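Local coordinates for protein precorrin-6y methylase (Rhodobacter capsulatus, PDB 3NJR) that methylates and decarboxylates a precorrin intermediate in cobalamin biosynthesis as a whole enzyme, of which this is the C-terminal domain, with S-adenosyl-L-homocysteine bound, at residues A152-V155 with S159-L162; A135-L140 with T164-R169; E29-H34 with D98-S103. One frame throughout, in Å; residues are numbered along the deposited sequence.

Contact 1 of 3, residues A152-V155 with S159-L162; sequences ANAV and SETL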
loop_
_atom_site.group_PDB
_atom_site.type_symbol
_atom_site.label_atom_id
_atom_site.label_comp_id
_atom_site.label_asym_id
_atom_site.label_seq_id
_atom_site.Cartn_x
_atom_site.Cartn_y
_atom_site.Cartn_z
ATOM N N ALA A 152 -16.437 4.076 11.793
ATOM C CA ALA A 152 -16.398 2.627 11.602
ATOM C C ALA A 152 -15.111 2.183 10.932
ATOM O O ALA A 152 -14.637 2.848 10.031
ATOM C CB ALA A 152 -17.578 2.193 10.779
ATOM N N ASN A 153 -14.552 1.062 11.390
ATOM C CA ASN A 153 -13.427 0.379 10.727
ATOM C C ASN A 153 -13.907 -0.897 10.007
ATOM O O ASN A 153 -14.707 -1.645 10.530
ATOM C CB ASN A 153 -12.321 0.034 11.726
ATOM C CG ASN A 153 -11.827 1.254 12.519
ATOM O OD1 ASN A 153 -11.782 2.376 12.010
ATOM N ND2 ASN A 153 -11.448 1.027 13.770
ATOM N N ALA A 154 -13.426 -1.132 8.797
ATOM C CA ALA A 154 -13.765 -2.342 8.049
ATOM C C ALA A 154 -12.497 -3.107 7.666
ATOM O O ALA A 154 -11.525 -2.510 7.215
ATOM C CB ALA A 154 -14.538 -1.972 6.809
ATOM N N VAL A 155 -12.503 -4.424 7.831
ATOM C CA VAL A 155 -11.350 -5.231 7.398
ATOM C C VAL A 155 -11.714 -6.386 6.430
ATOM O O VAL A 155 -10.820 -7.132 5.981
ATOM C CB VAL A 155 -10.517 -5.722 8.597
ATOM C CG1 VAL A 155 -11.275 -6.797 9.388
ATOM C CG2 VAL A 155 -9.159 -6.210 8.125
ATOM N N SER A 159 -17.605 -5.576 4.439
ATOM C CA SER A 159 -17.770 -4.390 5.290
ATOM C C SER A 159 -17.144 -3.120 4.692
ATOM O O SER A 159 -17.691 -2.029 4.820
ATOM C CB SER A 159 -17.248 -4.660 6.704
ATOM O OG SER A 159 -16.112 -5.515 6.687
ATOM N N GLU A 160 -16.009 -3.257 4.016
ATOM C CA GLU A 160 -15.466 -2.139 3.233
ATOM C C GLU A 160 -16.454 -1.618 2.181
ATOM O O GLU A 160 -16.610 -0.388 2.038
ATOM C CB GLU A 160 -14.130 -2.504 2.577
ATOM C CG GLU A 160 -12.990 -2.729 3.563
ATOM C CD GLU A 160 -11.776 -3.341 2.908
ATOM O OE1 GLU A 160 -11.867 -3.710 1.719
ATOM O OE2 GLU A 160 -10.725 -3.464 3.572
ATOM N N THR A 161 -17.116 -2.533 1.455
ATOM C CA THR A 161 -18.094 -2.127 0.419
ATOM C C THR A 161 -19.159 -1.259 1.051
ATOM O O THR A 161 -19.517 -0.188 0.532
ATOM C CB THR A 161 -18.819 -3.320 -0.239
ATOM O OG1 THR A 161 -17.867 -4.305 -0.670
ATOM C CG2 THR A 161 -19.647 -2.835 -1.434
ATOM N N LEU A 162 -19.638 -1.750 2.192
ATOM C CA LEU A 162 -20.638 -1.095 3.017
ATOM C C LEU A 162 -20.229 0.321 3.426
ATOM O O LEU A 162 -21.013 1.254 3.280
ATOM C CB LEU A 162 -20.946 -1.988 4.219
ATOM C CG LEU A 162 -22.017 -1.571 5.221
ATOM C CD1 LEU A 162 -23.354 -1.350 4.512
ATOM C CD2 LEU A 162 -22.113 -2.619 6.332
#
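A strand-turn-helix unit of a class I, Rossmann-like methyltransferase fold brings Ala154, at the end of strand 149-154, against Ser159 and Glu160 in the first turn of helix 157-170. The strand order of the sheet, 3-2-1-4-5-7-6, supports that assignment, and this is its fifth strand. The evidence for close packing is the CA-CA distance of 5.1 Å between Ala154 and Glu160. About 174 Å² is buried, although no hydrogen bond crosses between the segments.

Ala154 carries the contact with its one methyl group, which points at the helix and meets mainly backbone. Its CB lies 3.4 Å from Glu160 N and 3.5 Å from Ser159 C, so it sits over the peptide joining those two residues. Two side chains meet the same methyl: Ser159 CB is 3.8 Å from Ala154 CB, and Glu160 CG lies 3.7 Å from it. Val155 turns its CB away from the helix, and its side chain is about 8 Å, nearest atoms, from the bound S-adenosyl-L-homocysteine; it joins here through its backbone, with Val155 N 3.9 Å from Ser159 OG, a distance of packing only.

Around the unit, backbone bonds of Ala154 to Leu198 tie the strand to neighbouring strand 188-203, while Ser159 N donates to Thr156 OG1, linking the turn to the start of the helix. Trp191 of a second subunit packs on Glu160, whose OE1 is hydrogen-bonded to a glycerol, probably from the crystallisation liquor.

With CG anti to the carbonyl carbon (chi1 -67°) and the chain extended beyond it (chi2 169°), Glu160 reaches forward past the strand end, roughly along its course; its OE2 comes 3.8 Å from Ala154 O, as a neighbour without a bond.

Contact 2 of 3, residues A135-L140 with T164-R169; sequences ALYDRL and TQLHAR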
loop_
_atom_site.group_PDB
_atom_site.type_symbol
_atom_site.label_atom_id
_atom_site.label_comp_id
_atom_site.label_asym_id
_atom_site.label_seq_id
_atom_site.Cartn_x
_atom_site.Cartn_y
_atom_site.Cartn_z
ATOM N N ALA A 135 -28.555 -3.495 8.403
ATOM C CA ALA A 135 -29.603 -3.425 9.440
ATOM C C ALA A 135 -29.226 -2.422 10.537
ATOM O O ALA A 135 -29.925 -1.416 10.750
ATOM C CB ALA A 135 -29.870 -4.815 10.044
ATOM N N LEU A 136 -28.108 -2.702 11.203
ATOM C CA LEU A 136 -27.522 -1.802 12.189
ATOM C C LEU A 136 -27.494 -0.341 11.757
ATOM O O LEU A 136 -27.919 0.540 12.505
ATOM C CB LEU A 136 -26.113 -2.269 12.552
ATOM C CG LEU A 136 -25.400 -1.396 13.575
ATOM C CD1 LEU A 136 -26.114 -1.440 14.913
ATOM C CD2 LEU A 136 -23.949 -1.841 13.696
ATOM N N TYR A 137 -27.010 -0.092 10.541
ATOM C CA TYR A 137 -26.971 1.269 10.005
ATOM C C TYR A 137 -28.352 1.891 9.706
ATOM O O TYR A 137 -28.545 3.088 9.887
ATOM C CB TYR A 137 -26.005 1.370 8.814
ATOM C CG TYR A 137 -24.543 1.233 9.210
ATOM C CD1 TYR A 137 -23.808 0.108 8.844
ATOM C CD2 TYR A 137 -23.904 2.211 9.968
ATOM C CE1 TYR A 137 -22.455 -0.047 9.210
ATOM C CE2 TYR A 137 -22.552 2.074 10.347
ATOM C CZ TYR A 137 -21.846 0.940 9.952
ATOM O OH TYR A 137 -20.530 0.780 10.303
ATOM N N ASP A 138 -29.323 1.094 9.274
ATOM C CA ASP A 138 -30.665 1.645 9.026
ATOM C C ASP A 138 -31.271 2.057 10.356
ATOM O O ASP A 138 -31.800 3.173 10.488
ATOM C CB ASP A 138 -31.578 0.650 8.291
ATOM C CG ASP A 138 -31.044 0.258 6.915
ATOM O OD1 ASP A 138 -30.592 1.158 6.172
ATOM O OD2 ASP A 138 -31.078 -0.956 6.581
ATOM N N ARG A 139 -31.158 1.158 11.335
ATOM C CA ARG A 139 -31.555 1.439 12.720
ATOM C C ARG A 139 -30.797 2.651 13.312
ATOM O O ARG A 139 -31.428 3.590 13.814
ATOM C CB ARG A 139 -31.410 0.175 13.588
ATOM C CG ARG A 139 -32.711 -0.526 14.064
ATOM C CD ARG A 139 -33.903 -0.494 13.080
ATOM N NE ARG A 139 -33.809 -1.562 12.089
ATOM C CZ ARG A 139 -34.192 -1.441 10.821
ATOM N NH1 ARG A 139 -34.696 -0.296 10.365
ATOM N NH2 ARG A 139 -34.054 -2.468 9.998
ATOM N N LEU A 140 -29.465 2.663 13.214
ATOM C CA LEU A 140 -28.707 3.833 13.662
ATOM C C LEU A 140 -29.221 5.065 12.950
ATOM O O LEU A 140 -29.392 6.103 13.579
ATOM C CB LEU A 140 -27.198 3.699 13.426
ATOM C CG LEU A 140 -26.347 2.741 14.267
ATOM C CD1 LEU A 140 -24.899 2.730 13.765
ATOM C CD2 LEU A 140 -26.410 3.083 15.735
ATOM N N THR A 164 -18.037 2.254 1.882
ATOM C CA THR A 164 -18.027 3.006 0.622
ATOM C C THR A 164 -19.413 3.474 0.222
ATOM O O THR A 164 -19.574 4.614 -0.249
ATOM C CB THR A 164 -17.457 2.153 -0.502
ATOM O OG1 THR A 164 -16.356 1.384 0.017
ATOM C CG2 THR A 164 -16.985 3.025 -1.656
ATOM N N GLN A 165 -20.403 2.594 0.412
ATOM C CA GLN A 165 -21.811 2.925 0.168
ATOM C C GLN A 165 -22.307 3.979 1.126
ATOM O O GLN A 165 -22.943 4.952 0.713
ATOM C CB GLN A 165 -22.681 1.683 0.281
ATOM C CG GLN A 165 -22.838 0.957 -1.042
ATOM C CD GLN A 165 -23.197 -0.514 -0.877
ATOM O OE1 GLN A 165 -23.827 -0.920 0.119
ATOM N NE2 GLN A 165 -22.791 -1.329 -1.860
ATOM N N LEU A 166 -22.012 3.780 2.409
ATOM C CA LEU A 166 -22.301 4.777 3.427
ATOM C C LEU A 166 -21.713 6.112 3.005
ATOM O O LEU A 166 -22.437 7.104 2.967
ATOM C CB LEU A 166 -21.746 4.359 4.799
ATOM C CG LEU A 166 -22.582 3.746 5.936
ATOM C CD1 LEU A 166 -24.084 4.006 5.801
ATOM C CD2 LEU A 166 -22.279 2.275 6.168
ATOM N N HIS A 167 -20.415 6.129 2.672
ATOM C CA HIS A 167 -19.754 7.338 2.127
ATOM C C HIS A 167 -20.473 7.974 0.938
ATOM O O HIS A 167 -20.666 9.174 0.928
ATOM C CB HIS A 167 -18.290 7.091 1.750
ATOM C CG HIS A 167 -17.545 8.345 1.423
ATOM N ND1 HIS A 167 -17.281 8.736 0.130
ATOM C CD2 HIS A 167 -17.043 9.320 2.220
ATOM C CE1 HIS A 167 -16.634 9.889 0.143
ATOM N NE2 HIS A 167 -16.480 10.266 1.399
ATOM N N ALA A 168 -20.874 7.175 -0.050
ATOM C CA ALA A 168 -21.611 7.699 -1.227
ATOM C C ALA A 168 -22.944 8.327 -0.834
ATOM O O ALA A 168 -23.297 9.398 -1.355
ATOM C CB ALA A 168 -21.809 6.618 -2.304
ATOM N N ARG A 169 -23.670 7.683 0.095
ATOM C CA ARG A 169 -24.971 8.211 0.580
ATOM C C ARG A 169 -24.812 9.450 1.457
ATOM O O ARG A 169 -25.524 10.437 1.268
ATOM C CB ARG A 169 -25.784 7.140 1.334
ATOM C CG ARG A 169 -26.388 6.030 0.428
ATOM C CD ARG A 169 -26.484 4.584 1.069
ATOM N NE ARG A 169 -27.100 4.536 2.411
ATOM C CZ ARG A 169 -27.316 3.422 3.122
ATOM N NH1 ARG A 169 -26.980 2.224 2.635
ATOM N NH2 ARG A 169 -27.875 3.504 4.331
#
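Helices 134-143 and 157-170 run in broadly the same direction and approach most closely, within these segments, at Tyr137 and Leu166, whose CA atoms are 8.8 Å apart, a separation bridged by side chains alone. The first follows strand 125-128 and the second strand 149-154, the fourth and fifth strands in chain order. The central pair is a CH-pi contact. Leu166 CD2 sits over one face of the Tyr137 ring, 3.7 Å from its centroid and 10° off the ring normal. All six ring carbons lie at similar distances from this methyl, and the two side chains cross at about a right angle. Tyr137 has CG anti to its carbonyl carbon (chi1 -70°), which directs the ring toward helix 157-170. Leu162 and Leu163 also touch it, and Ile128 of strand 125-128 adds a contact from the sheet.

A polar pair lies alongside. Asp138 OD1 is 4.0 Å from Arg169 NH2, though the carboxylate and guanidinium planes differ by only 13°. The stronger partner of Asp138 OD1 is Gln134 NE2, and Gln134 OE1 takes a weak hydrogen bond from Arg169 NH1. Leu166 CD1 lies 4.1 Å above the guanidinium plane, toward its rim.

The chemistry implies that apolar packing on the aromatic face joins the helices, while the opposite charges, near each other but beyond a salt bridge, may add a modest attraction, with Gln134 as intermediary.

Contact 3 of 3, residues E29-H34 with D98-S103; sequences ESAFAH and DTYGLS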
loop_
_atom_site.group_PDB
_atom_site.type_symbol
_atom_site.label_atom_id
_atom_site.label_comp_id
_atom_site.label_asym_id
_atom_site.label_seq_id
_atom_site.Cartn_x
_atom_site.Cartn_y
_atom_site.Cartn_z
ATOM N N GLU A 29 -0.798 -1.840 23.561
ATOM C CA GLU A 29 -1.808 -2.906 23.716
ATOM C C GLU A 29 -1.658 -3.613 25.063
ATOM O O GLU A 29 -2.541 -4.344 25.494
ATOM C CB GLU A 29 -1.717 -3.938 22.562
ATOM C CG GLU A 29 -1.896 -3.386 21.094
ATOM C CD GLU A 29 -0.577 -2.845 20.392
ATOM O OE1 GLU A 29 0.446 -2.550 21.090
ATOM O OE2 GLU A 29 -0.578 -2.709 19.125
ATOM N N SER A 30 -0.536 -3.392 25.734
ATOM C CA SER A 30 -0.313 -3.977 27.048
ATOM C C SER A 30 -0.901 -3.135 28.183
ATOM O O SER A 30 -0.861 -3.550 29.336
ATOM C CB SER A 30 1.173 -4.194 27.274
ATOM O OG SER A 30 1.896 -3.060 26.814
ATOM N N ALA A 31 -1.439 -1.959 27.878
ATOM C CA ALA A 31 -2.081 -1.150 28.917
ATOM C C ALA A 31 -3.536 -1.598 29.171
ATOM O O ALA A 31 -4.270 -0.982 29.951
ATOM C CB ALA A 31 -2.001 0.341 28.579
ATOM N N PHE A 32 -3.935 -2.691 28.516
ATOM C CA PHE A 32 -5.308 -3.178 28.546
ATOM C C PHE A 32 -5.319 -4.695 28.699
ATOM O O PHE A 32 -4.551 -5.411 28.034
ATOM C CB PHE A 32 -6.052 -2.841 27.236
ATOM C CG PHE A 32 -5.859 -1.430 26.743
ATOM C CD1 PHE A 32 -6.797 -0.444 27.035
ATOM C CD2 PHE A 32 -4.753 -1.092 25.956
ATOM C CE1 PHE A 32 -6.626 0.875 26.574
ATOM C CE2 PHE A 32 -4.561 0.212 25.493
ATOM C CZ PHE A 32 -5.498 1.200 25.803
ATOM N N ALA A 33 -6.196 -5.176 29.574
ATOM C CA ALA A 33 -6.639 -6.556 29.565
ATOM C C ALA A 33 -7.322 -6.806 28.219
ATOM O O ALA A 33 -8.232 -6.070 27.835
ATOM C CB ALA A 33 -7.622 -6.763 30.685
ATOM N N HIS A 34 -6.870 -7.815 27.485
ATOM C CA HIS A 34 -7.493 -8.167 26.220
ATOM C C HIS A 34 -7.218 -9.628 25.978
ATOM O O HIS A 34 -6.438 -10.242 26.715
ATOM C CB HIS A 34 -6.925 -7.333 25.073
ATOM C CG HIS A 34 -5.488 -7.625 24.775
ATOM N ND1 HIS A 34 -4.449 -6.951 25.383
ATOM C CD2 HIS A 34 -4.917 -8.529 23.943
ATOM C CE1 HIS A 34 -3.301 -7.425 24.935
ATOM N NE2 HIS A 34 -3.557 -8.386 24.064
ATOM N N ASP A 98 -12.211 -1.191 35.872
ATOM C CA ASP A 98 -11.539 -1.247 37.196
ATOM C C ASP A 98 -10.181 -0.558 37.211
ATOM O O ASP A 98 -9.988 0.400 37.965
ATOM C CB ASP A 98 -11.329 -2.686 37.674
ATOM C CG ASP A 98 -12.617 -3.375 38.127
ATOM O OD1 ASP A 98 -13.746 -2.824 37.974
ATOM O OD2 ASP A 98 -12.477 -4.511 38.640
ATOM N N THR A 99 -9.259 -1.043 36.376
ATOM C CA THR A 99 -7.897 -0.524 36.301
ATOM C C THR A 99 -7.831 0.986 36.318
ATOM O O THR A 99 -7.060 1.568 37.092
ATOM C CB THR A 99 -7.169 -1.008 35.032
ATOM O OG1 THR A 99 -7.173 -2.433 35.015
ATOM C CG2 THR A 99 -5.700 -0.499 34.976
ATOM N N TYR A 100 -8.641 1.606 35.466
ATOM C CA TYR A 100 -8.558 3.037 35.202
ATOM C C TYR A 100 -9.581 3.851 35.987
ATOM O O TYR A 100 -9.733 5.055 35.772
ATOM C CB TYR A 100 -8.678 3.289 33.698
ATOM C CG TYR A 100 -7.485 2.775 32.919
ATOM C CD1 TYR A 100 -7.486 1.488 32.353
ATOM C CD2 TYR A 100 -6.338 3.562 32.776
ATOM C CE1 TYR A 100 -6.365 1.006 31.661
ATOM C CE2 TYR A 100 -5.224 3.101 32.080
ATOM C CZ TYR A 100 -5.239 1.832 31.531
ATOM O OH TYR A 100 -4.129 1.404 30.854
ATOM N N GLY A 101 -10.262 3.181 36.914
ATOM C CA GLY A 101 -11.270 3.810 37.753
ATOM C C GLY A 101 -12.259 4.610 36.934
ATOM O O GLY A 101 -12.498 5.794 37.218
ATOM N N LEU A 102 -12.821 3.957 35.919
ATOM C CA LEU A 102 -13.761 4.585 35.000
ATOM C C LEU A 102 -15.244 4.230 35.232
ATOM O O LEU A 102 -16.092 4.637 34.443
ATOM C CB LEU A 102 -13.350 4.296 33.547
ATOM C CG LEU A 102 -12.037 4.946 33.065
ATOM C CD1 LEU A 102 -11.540 4.280 31.801
ATOM C CD2 LEU A 102 -12.168 6.453 32.865
ATOM N N SER A 103 -15.557 3.512 36.321
ATOM C CA SER A 103 -16.923 3.023 36.558
ATOM C C SER A 103 -17.997 4.117 36.627
ATOM O O SER A 103 -19.109 3.912 36.124
ATOM C CB SER A 103 -17.022 2.067 37.755
ATOM O OG SER A 103 -16.798 2.739 38.978
#
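Tyr100 reaches from the end of helix 87-99 to Ala31, in the loop before helix 41-51, and its side chain makes the one hydrogen bond between the segments. CB points toward the loop. CG stands anti to the carbonyl carbon (chi1 -68°), which carries the ring across to Ala31. Over one ring face, offset toward the rim, Thr99 CG2 lies 3.6 Å above the plane. Further out the ring edge meets the loop: CE1 and CZ of Tyr100 are each 3.4 Å from Ala31 O, which lies in the ring plane.

At the tip, Tyr100 OH donates to Ala31 O at 2.6 Å. The C=O...donor angle of 131° and a tilt of 15° from the carbonyl plane describe an approach from the side of the carbonyl, well off its axis. Ala31 CB is also near the hydroxyl, 3.3 Å from Tyr100 OH, and Met21 packs on the tyrosine.

Next along the loop, Ala33 N bonds Asn96 OD1, a second tie to helix 87-99. His34 ND1 donates to Phe32 O at 3.1 Å, folding the loop on itself, and the Phe32 ring packs against helix 68-75.

The tyrosine stands where its helix ends in a Schellman motif: Leu102 N bonds Ile97 O, Gly101 N bonds Asp98 O at 3.0 Å, and Gly101, with positive phi, is the C-prime residue.

How the contacts relate
From the N terminus, contact 3 comes first: residues 29-34 open a loop that closes at 98-103 after helix 41-51, strand 58-62, helix 68-75 and strand 79-84, tying the N-terminal segment to the end of helix 87-99. Contact 2 opens at 135-140 and closes at 164-169. Contact 1 is nested inside that loop, and both use helix 157-170. They touch directly: Tyr137 OH lies 3.3 Å from Ala152 CB, and Leu162 CD2 3.9 Å from Tyr137 CE1, so helix 134-143, strand 149-154 and helix 157-170 pack as one unit. Contact 3 is in series with both, on the opposite side of the chain's centre, about 27 Å from contact 1 and 31 Å from contact 2, centre to centre.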